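Local coordinates for antigen MTB48, Mycobacterial protein (PDB 4WJ1) that probably takes part in DNA conjugation in recipient cells and is exported by the ESX-1 type VII secretion system, this chain comprising its PE and PPE regions, at residues L8-C22 with R175-A187. Residues are numbered along the deposited sequence; the frame is centred on the assembly and turned at random.
Sequences LQYELPGLERKAHEC and RHFANPAEGWAGA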
ATOM      1  N   LEU A   8      10.571  29.179 -21.963  1.00 58.74           N
ATOM      2  CA  LEU A   8      11.302  27.972 -21.629  1.00 51.15           C
ATOM      3  C   LEU A   8      12.665  28.277 -20.992  1.00 54.07           C
ATOM      4  O   LEU A   8      13.546  28.869 -21.622  1.00 52.27           O
ATOM      5  CB  LEU A   8      11.482  27.104 -22.875  1.00 39.63           C
ATOM      6  CG  LEU A   8      12.384  25.877 -22.692  1.00 47.81           C
ATOM      7  CD1 LEU A   8      11.912  24.988 -21.534  1.00 48.16           C
ATOM      8  CD2 LEU A   8      12.460  25.065 -23.974  1.00 47.70           C
ATOM      9  N   GLN A   9      12.807  27.881 -19.727  1.00 50.77           N
ATOM     10  CA  GLN A   9      14.074  27.929 -18.997  1.00 51.59           C
ATOM     11  C   GLN A   9      14.367  26.539 -18.474  1.00 48.71           C
ATOM     12  O   GLN A   9      13.451  25.830 -18.037  1.00 49.01           O
ATOM     13  CB  GLN A   9      14.032  28.907 -17.809  1.00 54.94           C
ATOM     14  CG  GLN A   9      13.509  30.286 -18.103  1.00 64.61           C
ATOM     15  CD  GLN A   9      14.447  31.072 -18.983  1.00 81.15           C
ATOM     16  OE1 GLN A   9      15.670  31.003 -18.823  1.00 88.77           O
ATOM     17  NE2 GLN A   9      13.886  31.822 -19.929  1.00 83.71           N
ATOM     18  N   TYR A  10      15.636  26.150 -18.486  1.00 48.11           N
ATOM     19  CA  TYR A  10      16.034  24.881 -17.876  1.00 51.19           C
ATOM     20  C   TYR A  10      17.452  24.959 -17.381  1.00 48.51           C
ATOM     21  O   TYR A  10      18.276  25.649 -17.959  1.00 49.70           O
ATOM     22  CB  TYR A  10      15.919  23.741 -18.875  1.00 51.04           C
ATOM     23  CG  TYR A  10      16.473  24.141 -20.214  1.00 47.24           C
ATOM     24  CD1 TYR A  10      17.836  24.071 -20.472  1.00 47.68           C
ATOM     25  CD2 TYR A  10      15.637  24.621 -21.210  1.00 50.18           C
ATOM     26  CE1 TYR A  10      18.349  24.461 -21.687  1.00 43.67           C
ATOM     27  CE2 TYR A  10      16.139  25.009 -22.436  1.00 47.92           C
ATOM     28  CZ  TYR A  10      17.491  24.930 -22.669  1.00 48.56           C
ATOM     29  OH  TYR A  10      17.980  25.317 -23.894  1.00 57.77           O
ATOM     30  N   GLU A  11      17.740  24.247 -16.307  1.00 50.34           N
ATOM     31  CA  GLU A  11      19.119  24.000 -15.941  1.00 49.30           C
ATOM     32  C   GLU A  11      19.297  22.502 -15.948  1.00 50.62           C
ATOM     33  O   GLU A  11      18.650  21.790 -15.173  1.00 53.63           O
ATOM     34  CB  GLU A  11      19.451  24.628 -14.596  1.00 46.94           C
ATOM     35  CG  GLU A  11      19.710  26.125 -14.726  1.00 63.92           C
ATOM     36  CD  GLU A  11      19.331  26.910 -13.482  1.00 81.34           C
ATOM     37  OE1 GLU A  11      19.264  26.302 -12.390  1.00 86.33           O
ATOM     38  OE2 GLU A  11      19.094  28.137 -13.602  1.00 84.51           O
ATOM     39  N   LEU A  12      20.135  22.020 -16.860  1.00 40.13           N
ATOM     40  CA  LEU A  12      20.244  20.580 -17.088  1.00 38.98           C
ATOM     41  C   LEU A  12      20.633  19.786 -15.822  1.00 44.46           C
ATOM     42  O   LEU A  12      20.039  18.741 -15.559  1.00 49.21           O
ATOM     43  CB  LEU A  12      21.225  20.307 -18.226  1.00 39.37           C
ATOM     44  CG  LEU A  12      20.814  20.966 -19.552  1.00 47.30           C
ATOM     45  CD1 LEU A  12      21.926  20.855 -20.578  1.00 47.66           C
ATOM     46  CD2 LEU A  12      19.513  20.346 -20.090  1.00 44.63           C
ATOM     47  N   PRO A  13      21.614  20.272 -15.033  1.00 44.20           N
ATOM     48  CA  PRO A  13      21.880  19.520 -13.795  1.00 44.53           C
ATOM     49  C   PRO A  13      20.670  19.457 -12.871  1.00 49.41           C
ATOM     50  O   PRO A  13      20.437  18.423 -12.252  1.00 55.87           O
ATOM     51  CB  PRO A  13      23.014  20.312 -13.133  1.00 41.94           C
ATOM     52  CG  PRO A  13      23.696  21.005 -14.271  1.00 47.22           C
ATOM     53  CD  PRO A  13      22.612  21.340 -15.253  1.00 38.60           C
ATOM     54  N   GLY A  14      19.912  20.545 -12.785  1.00 50.05           N
ATOM     55  CA  GLY A  14      18.702  20.561 -11.986  1.00 46.06           C
ATOM     56  C   GLY A  14      17.713  19.509 -12.452  1.00 47.98           C
ATOM     57  O   GLY A  14      16.985  18.920 -11.645  1.00 46.42           O
ATOM     58  N   LEU A  15      17.683  19.260 -13.757  1.00 47.02           N
ATOM     59  CA  LEU A  15      16.795  18.236 -14.288  1.00 42.84           C
ATOM     60  C   LEU A  15      17.292  16.839 -13.885  1.00 45.01           C
ATOM     61  O   LEU A  15      16.487  15.969 -13.562  1.00 44.68           O
ATOM     62  CB  LEU A  15      16.662  18.353 -15.803  1.00 33.09           C
ATOM     63  CG  LEU A  15      16.013  19.622 -16.383  1.00 42.03           C
ATOM     64  CD1 LEU A  15      15.978  19.549 -17.892  1.00 42.02           C
ATOM     65  CD2 LEU A  15      14.620  19.848 -15.861  1.00 37.99           C
ATOM     66  N   GLU A  16      18.606  16.626 -13.899  1.00 44.58           N
ATOM     67  CA  GLU A  16      19.163  15.367 -13.394  1.00 49.18           C
ATOM     68  C   GLU A  16      18.798  15.146 -11.941  1.00 45.34           C
ATOM     69  O   GLU A  16      18.263  14.094 -11.599  1.00 51.45           O
ATOM     70  CB  GLU A  16      20.682  15.320 -13.523  1.00 59.62           C
ATOM     71  CG  GLU A  16      21.190  14.317 -14.541  1.00 64.84           C
ATOM     72  CD  GLU A  16      20.520  12.968 -14.432  1.00 60.22           C
ATOM     73  OE1 GLU A  16      20.560  12.360 -13.344  1.00 55.88           O
ATOM     74  OE2 GLU A  16      19.946  12.514 -15.445  1.00 57.88           O
ATOM     75  N   ARG A  17      19.091  16.130 -11.092  1.00 40.17           N
ATOM     76  CA  ARG A  17      18.774  16.033  -9.669  1.00 48.76           C
ATOM     77  C   ARG A  17      17.326  15.609  -9.488  1.00 44.16           C
ATOM     78  O   ARG A  17      17.028  14.754  -8.668  1.00 48.76           O
ATOM     79  CB  ARG A  17      19.035  17.360  -8.937  1.00 55.67           C
ATOM     80  CG  ARG A  17      20.474  17.549  -8.427  1.00 58.38           C
ATOM     81  CD  ARG A  17      20.941  19.026  -8.433  1.00 84.68           C
ATOM     82  NE  ARG A  17      19.862  19.993  -8.196  1.00 89.82           N
ATOM     83  CZ  ARG A  17      19.947  21.305  -8.438  1.00 87.00           C
ATOM     84  NH1 ARG A  17      21.065  21.831  -8.930  1.00 83.27           N
ATOM     85  NH2 ARG A  17      18.912  22.100  -8.184  1.00 84.45           N
ATOM     86  N   LYS A  18      16.429  16.175 -10.284  1.00 38.86           N
ATOM     87  CA  LYS A  18      15.011  15.858 -10.148  1.00 36.53           C
ATOM     88  C   LYS A  18      14.664  14.466 -10.642  1.00 43.68           C
ATOM     89  O   LYS A  18      13.829  13.786 -10.044  1.00 47.76           O
ATOM     90  CB  LYS A  18      14.149  16.859 -10.897  1.00 34.50           C
ATOM     91  CG  LYS A  18      12.691  16.729 -10.542  1.00 37.59           C
ATOM     92  CD  LYS A  18      12.420  17.365  -9.186  1.00 43.18           C
ATOM     93  CE  LYS A  18      11.477  16.531  -8.354  1.00 46.52           C
ATOM     94  NZ  LYS A  18      12.209  15.733  -7.388  1.00 54.26           N
ATOM     95  N   ALA A  19      15.268  14.055 -11.754  1.00 37.16           N
ATOM     96  CA  ALA A  19      15.017  12.715 -12.258  1.00 38.33           C
ATOM     97  C   ALA A  19      15.546  11.735 -11.215  1.00 41.82           C
ATOM     98  O   ALA A  19      14.951  10.696 -10.941  1.00 42.42           O
ATOM     99  CB  ALA A  19      15.682  12.501 -13.602  1.00 36.50           C
ATOM    100  N   HIS A  20      16.663  12.106 -10.611  1.00 39.85           N
ATOM    101  CA  HIS A  20      17.301  11.277  -9.605  1.00 42.28           C
ATOM    102  C   HIS A  20      16.397  11.152  -8.381  1.00 43.78           C
ATOM    103  O   HIS A  20      16.179  10.046  -7.906  1.00 43.92           O
ATOM    104  CB  HIS A  20      18.669  11.850  -9.235  1.00 38.19           C
ATOM    105  CG  HIS A  20      19.352  11.114  -8.136  1.00 44.73           C
ATOM    106  ND1 HIS A  20      19.913   9.866  -8.309  1.00 54.37           N
ATOM    107  CD2 HIS A  20      19.572  11.444  -6.838  1.00 45.65           C
ATOM    108  CE1 HIS A  20      20.442   9.457  -7.172  1.00 49.68           C
ATOM    109  NE2 HIS A  20      20.254  10.404  -6.266  1.00 48.80           N
ATOM    110  N   GLU A  21      15.841  12.265  -7.898  1.00 42.51           N
ATOM    111  CA  GLU A  21      14.925  12.205  -6.754  1.00 42.14           C
ATOM    112  C   GLU A  21      13.731  11.318  -7.052  1.00 41.97           C
ATOM    113  O   GLU A  21      13.272  10.586  -6.178  1.00 40.82           O
ATOM    114  CB  GLU A  21      14.408  13.584  -6.353  1.00 40.19           C
ATOM    115  CG  GLU A  21      15.435  14.539  -5.792  1.00 57.65           C
ATOM    116  CD  GLU A  21      14.841  15.924  -5.547  1.00 74.03           C
ATOM    117  OE1 GLU A  21      14.674  16.687  -6.525  1.00 68.44           O
ATOM    118  OE2 GLU A  21      14.528  16.245  -4.379  1.00 88.43           O
ATOM    119  N   CYS A  22      13.224  11.402  -8.279  1.00 34.97           N
ATOM    120  CA  CYS A  22      12.101  10.578  -8.702  1.00 34.25           C
ATOM    121  C   CYS A  22      12.394   9.091  -8.656  1.00 39.19           C
ATOM    122  O   CYS A  22      11.470   8.287  -8.635  1.00 39.40           O
ATOM    123  CB  CYS A  22      11.685  10.940 -10.120  1.00 34.02           C
ATOM    124  SG  CYS A  22      10.856  12.509 -10.193  1.00 39.73           S
ATOM    125  N   ARG A 175       7.145  12.974  -0.796  1.00 40.11           N
ATOM    126  CA  ARG A 175       7.778  14.289  -0.819  1.00 38.29           C
ATOM    127  C   ARG A 175       8.954  14.347  -1.783  1.00 39.15           C
ATOM    128  O   ARG A 175       9.397  15.431  -2.141  1.00 41.17           O
ATOM    129  CB  ARG A 175       8.227  14.690   0.588  1.00 34.86           C
ATOM    130  CG  ARG A 175       7.072  14.805   1.574  1.00 36.69           C
ATOM    131  CD  ARG A 175       7.517  15.272   2.954  1.00 45.41           C
ATOM    132  NE  ARG A 175       6.424  15.151   3.919  1.00 54.37           N
ATOM    133  CZ  ARG A 175       6.359  14.233   4.886  1.00 53.72           C
ATOM    134  NH1 ARG A 175       7.329  13.350   5.048  1.00 52.13           N
ATOM    135  NH2 ARG A 175       5.322  14.202   5.710  1.00 55.92           N
ATOM    136  N   HIS A 176       9.458  13.189  -2.216  1.00 44.86           N
ATOM    137  CA  HIS A 176      10.526  13.174  -3.224  1.00 42.42           C
ATOM    138  C   HIS A 176      10.025  13.744  -4.547  1.00 43.77           C
ATOM    139  O   HIS A 176      10.819  14.124  -5.404  1.00 43.81           O
ATOM    140  CB  HIS A 176      11.067  11.755  -3.456  1.00 39.74           C
ATOM    141  CG  HIS A 176      11.846  11.201  -2.295  1.00 51.16           C
ATOM    142  ND1 HIS A 176      13.092  11.671  -1.941  1.00 60.28           N
ATOM    143  CD2 HIS A 176      11.551  10.216  -1.416  1.00 52.81           C
ATOM    144  CE1 HIS A 176      13.529  11.005  -0.885  1.00 59.38           C
ATOM    145  NE2 HIS A 176      12.613  10.121  -0.544  1.00 58.00           N
ATOM    146  N   PHE A 177       8.705  13.792  -4.705  1.00 36.63           N
ATOM    147  CA  PHE A 177       8.097  14.130  -5.978  1.00 37.77           C
ATOM    148  C   PHE A 177       7.470  15.506  -5.937  1.00 45.56           C
ATOM    149  O   PHE A 177       7.266  16.121  -6.976  1.00 49.96           O
ATOM    150  CB  PHE A 177       7.042  13.083  -6.360  1.00 33.15           C
ATOM    151  CG  PHE A 177       7.584  11.703  -6.436  1.00 38.43           C
ATOM    152  CD1 PHE A 177       8.135  11.234  -7.605  1.00 37.65           C
ATOM    153  CD2 PHE A 177       7.600  10.883  -5.308  1.00 43.00           C
ATOM    154  CE1 PHE A 177       8.675   9.951  -7.663  1.00 39.53           C
ATOM    155  CE2 PHE A 177       8.133   9.610  -5.361  1.00 38.77           C
ATOM    156  CZ  PHE A 177       8.669   9.143  -6.543  1.00 38.82           C
ATOM    157  N   ALA A 178       7.183  15.996  -4.735  1.00 42.17           N
ATOM    158  CA  ALA A 178       6.329  17.170  -4.593  1.00 38.32           C
ATOM    159  C   ALA A 178       6.928  18.455  -5.167  1.00 39.81           C
ATOM    160  O   ALA A 178       6.202  19.327  -5.609  1.00 43.19           O
ATOM    161  CB  ALA A 178       5.986  17.380  -3.140  1.00 33.53           C
ATOM    162  N   ASN A 179       8.247  18.568  -5.144  1.00 41.39           N
ATOM    163  CA  ASN A 179       8.918  19.799  -5.507  1.00 41.02           C
ATOM    164  C   ASN A 179       9.320  19.788  -6.977  1.00 44.59           C
ATOM    165  O   ASN A 179       9.888  18.821  -7.448  1.00 49.27           O
ATOM    166  CB  ASN A 179      10.149  20.011  -4.621  1.00 46.98           C
ATOM    167  CG  ASN A 179      11.153  18.842  -4.711  1.00 65.31           C
ATOM    168  OD1 ASN A 179      10.783  17.660  -4.597  1.00 62.05           O
ATOM    169  ND2 ASN A 179      12.426  19.174  -4.926  1.00 68.08           N
ATOM    170  N   PRO A 180       9.010  20.862  -7.708  1.00 36.89           N
ATOM    171  CA  PRO A 180       9.464  20.989  -9.093  1.00 41.28           C
ATOM    172  C   PRO A 180      10.973  21.154  -9.200  1.00 39.37           C
ATOM    173  O   PRO A 180      11.550  21.776  -8.327  1.00 43.56           O
ATOM    174  CB  PRO A 180       8.762  22.272  -9.583  1.00 41.78           C
ATOM    175  CG  PRO A 180       7.607  22.457  -8.658  1.00 47.71           C
ATOM    176  CD  PRO A 180       8.047  21.910  -7.334  1.00 43.60           C
ATOM    177  N   ALA A 181      11.580  20.652 -10.272  1.00 41.61           N
ATOM    178  CA  ALA A 181      12.996  20.879 -10.541  1.00 40.69           C
ATOM    179  C   ALA A 181      13.358  22.363 -10.520  1.00 52.17           C
ATOM    180  O   ALA A 181      12.562  23.222 -10.917  1.00 58.99           O
ATOM    181  CB  ALA A 181      13.377  20.277 -11.883  1.00 38.47           C
ATOM    182  N   GLU A 182      14.575  22.651 -10.072  1.00 55.96           N
ATOM    183  CA  GLU A 182      15.068  24.019  -9.999  1.00 56.97           C
ATOM    184  C   GLU A 182      15.424  24.566 -11.381  1.00 54.08           C
ATOM    185  O   GLU A 182      15.954  23.848 -12.229  1.00 56.46           O
ATOM    186  CB  GLU A 182      16.285  24.091  -9.075  1.00 66.38           C
ATOM    187  CG  GLU A 182      16.009  23.665  -7.626  1.00 77.84           C
ATOM    188  CD  GLU A 182      15.101  24.633  -6.862  1.00 84.01           C
ATOM    189  OE1 GLU A 182      14.938  25.797  -7.295  1.00 82.54           O
ATOM    190  OE2 GLU A 182      14.550  24.223  -5.818  1.00 88.16           O
ATOM    191  N   GLY A 183      15.126  25.840 -11.602  1.00 49.86           N
ATOM    192  CA  GLY A 183      15.463  26.497 -12.855  1.00 47.91           C
ATOM    193  C   GLY A 183      14.733  25.979 -14.082  1.00 49.40           C
ATOM    194  O   GLY A 183      15.101  26.291 -15.215  1.00 56.98           O
ATOM    195  N   TRP A 184      13.697  25.179 -13.875  1.00 45.98           N
ATOM    196  CA  TRP A 184      12.915  24.692 -14.996  1.00 39.15           C
ATOM    197  C   TRP A 184      11.603  25.469 -15.067  1.00 40.17           C
ATOM    198  O   TRP A 184      10.874  25.585 -14.083  1.00 43.24           O
ATOM    199  CB  TRP A 184      12.660  23.193 -14.865  1.00 39.66           C
ATOM    200  CG  TRP A 184      12.150  22.557 -16.121  1.00 43.05           C
ATOM    201  CD1 TRP A 184      12.147  23.100 -17.383  1.00 41.76           C
ATOM    202  CD2 TRP A 184      11.554  21.258 -16.243  1.00 34.26           C
ATOM    203  NE1 TRP A 184      11.588  22.212 -18.280  1.00 36.54           N
ATOM    204  CE2 TRP A 184      11.212  21.078 -17.607  1.00 35.12           C
ATOM    205  CE3 TRP A 184      11.270  20.236 -15.338  1.00 30.53           C
ATOM    206  CZ2 TRP A 184      10.613  19.909 -18.081  1.00 30.24           C
ATOM    207  CZ3 TRP A 184      10.677  19.075 -15.810  1.00 31.06           C
ATOM    208  CH2 TRP A 184      10.351  18.924 -17.172  1.00 29.82           C
ATOM    209  N   ALA A 185      11.319  26.031 -16.231  1.00 38.08           N
ATOM    210  CA  ALA A 185      10.096  26.794 -16.410  1.00 41.18           C
ATOM    211  C   ALA A 185       9.565  26.588 -17.811  1.00 41.98           C
ATOM    212  O   ALA A 185      10.309  26.243 -18.732  1.00 37.99           O
ATOM    213  CB  ALA A 185      10.330  28.267 -16.143  1.00 39.56           C
ATOM    214  N   GLY A 186       8.267  26.800 -17.965  1.00 44.93           N
ATOM    215  CA  GLY A 186       7.643  26.706 -19.265  1.00 44.32           C
ATOM    216  C   GLY A 186       6.602  25.620 -19.221  1.00 44.26           C
ATOM    217  O   GLY A 186       6.314  25.072 -18.162  1.00 47.75           O
ATOM    218  N   ALA A 187       6.046  25.309 -20.383  1.00 43.26           N
ATOM    219  CA  ALA A 187       4.930  24.382 -20.481  1.00 42.52           C
ATOM    220  C   ALA A 187       5.304  23.020 -19.943  1.00 39.36           C
ATOM    221  O   ALA A 187       4.580  22.456 -19.133  1.00 39.46           O
ATOM    222  CB  ALA A 187       4.461  24.266 -21.925  1.00 34.90           C
TER
HETATM  223  O   HOH W   1      16.267  19.889  -9.201  1.00 37.83           O
HETATM  224  O   HOH W   2      14.068  14.073  -2.900  1.00 53.63           O
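Lys18 reaches from helix 12-22 to the C-terminal part of helix 154-178. Its NZ donates to His176 O at 2.9 Å, nearly in line with the carbonyl bond. The same NZ forms a salt bridge with Glu21 OE1 (2.8 Å), met from above the carboxylate plane. Lys18 CB lies 3.6 Å from Ala181 CB. With CG anti to the backbone N (chi1 -168°), the chain bends beyond CG and carries NZ round to His176 O. One water bridges Glu21 OE2 and His176 ND1. Nearby, Cys22 SG lies obliquely off the Phe177 ring, 4.0 Å from CD1.

At the other end, Leu15 CD2 sits over one face of the Trp184 indole, 3.4 Å from CD2 of that ring. Gln9 and Ala185 form a single antiparallel hydrogen-bonded bridge, with Ala185 N to Gln9 O at 2.8 Å and Gln9 N to Ala185 O at 3.1 Å. Tyr81 of helix 40-96 bonds Trp184 NE1 and stacks on Tyr10.

The contact ties the N-terminal segment of the PE region to the link between helices 154-178 and 187-230 of the PPE region. Lys18 is a buried residue, and its ammonium has both a carboxylate and a carbonyl as partners, which probably offsets the cost of burying its charge.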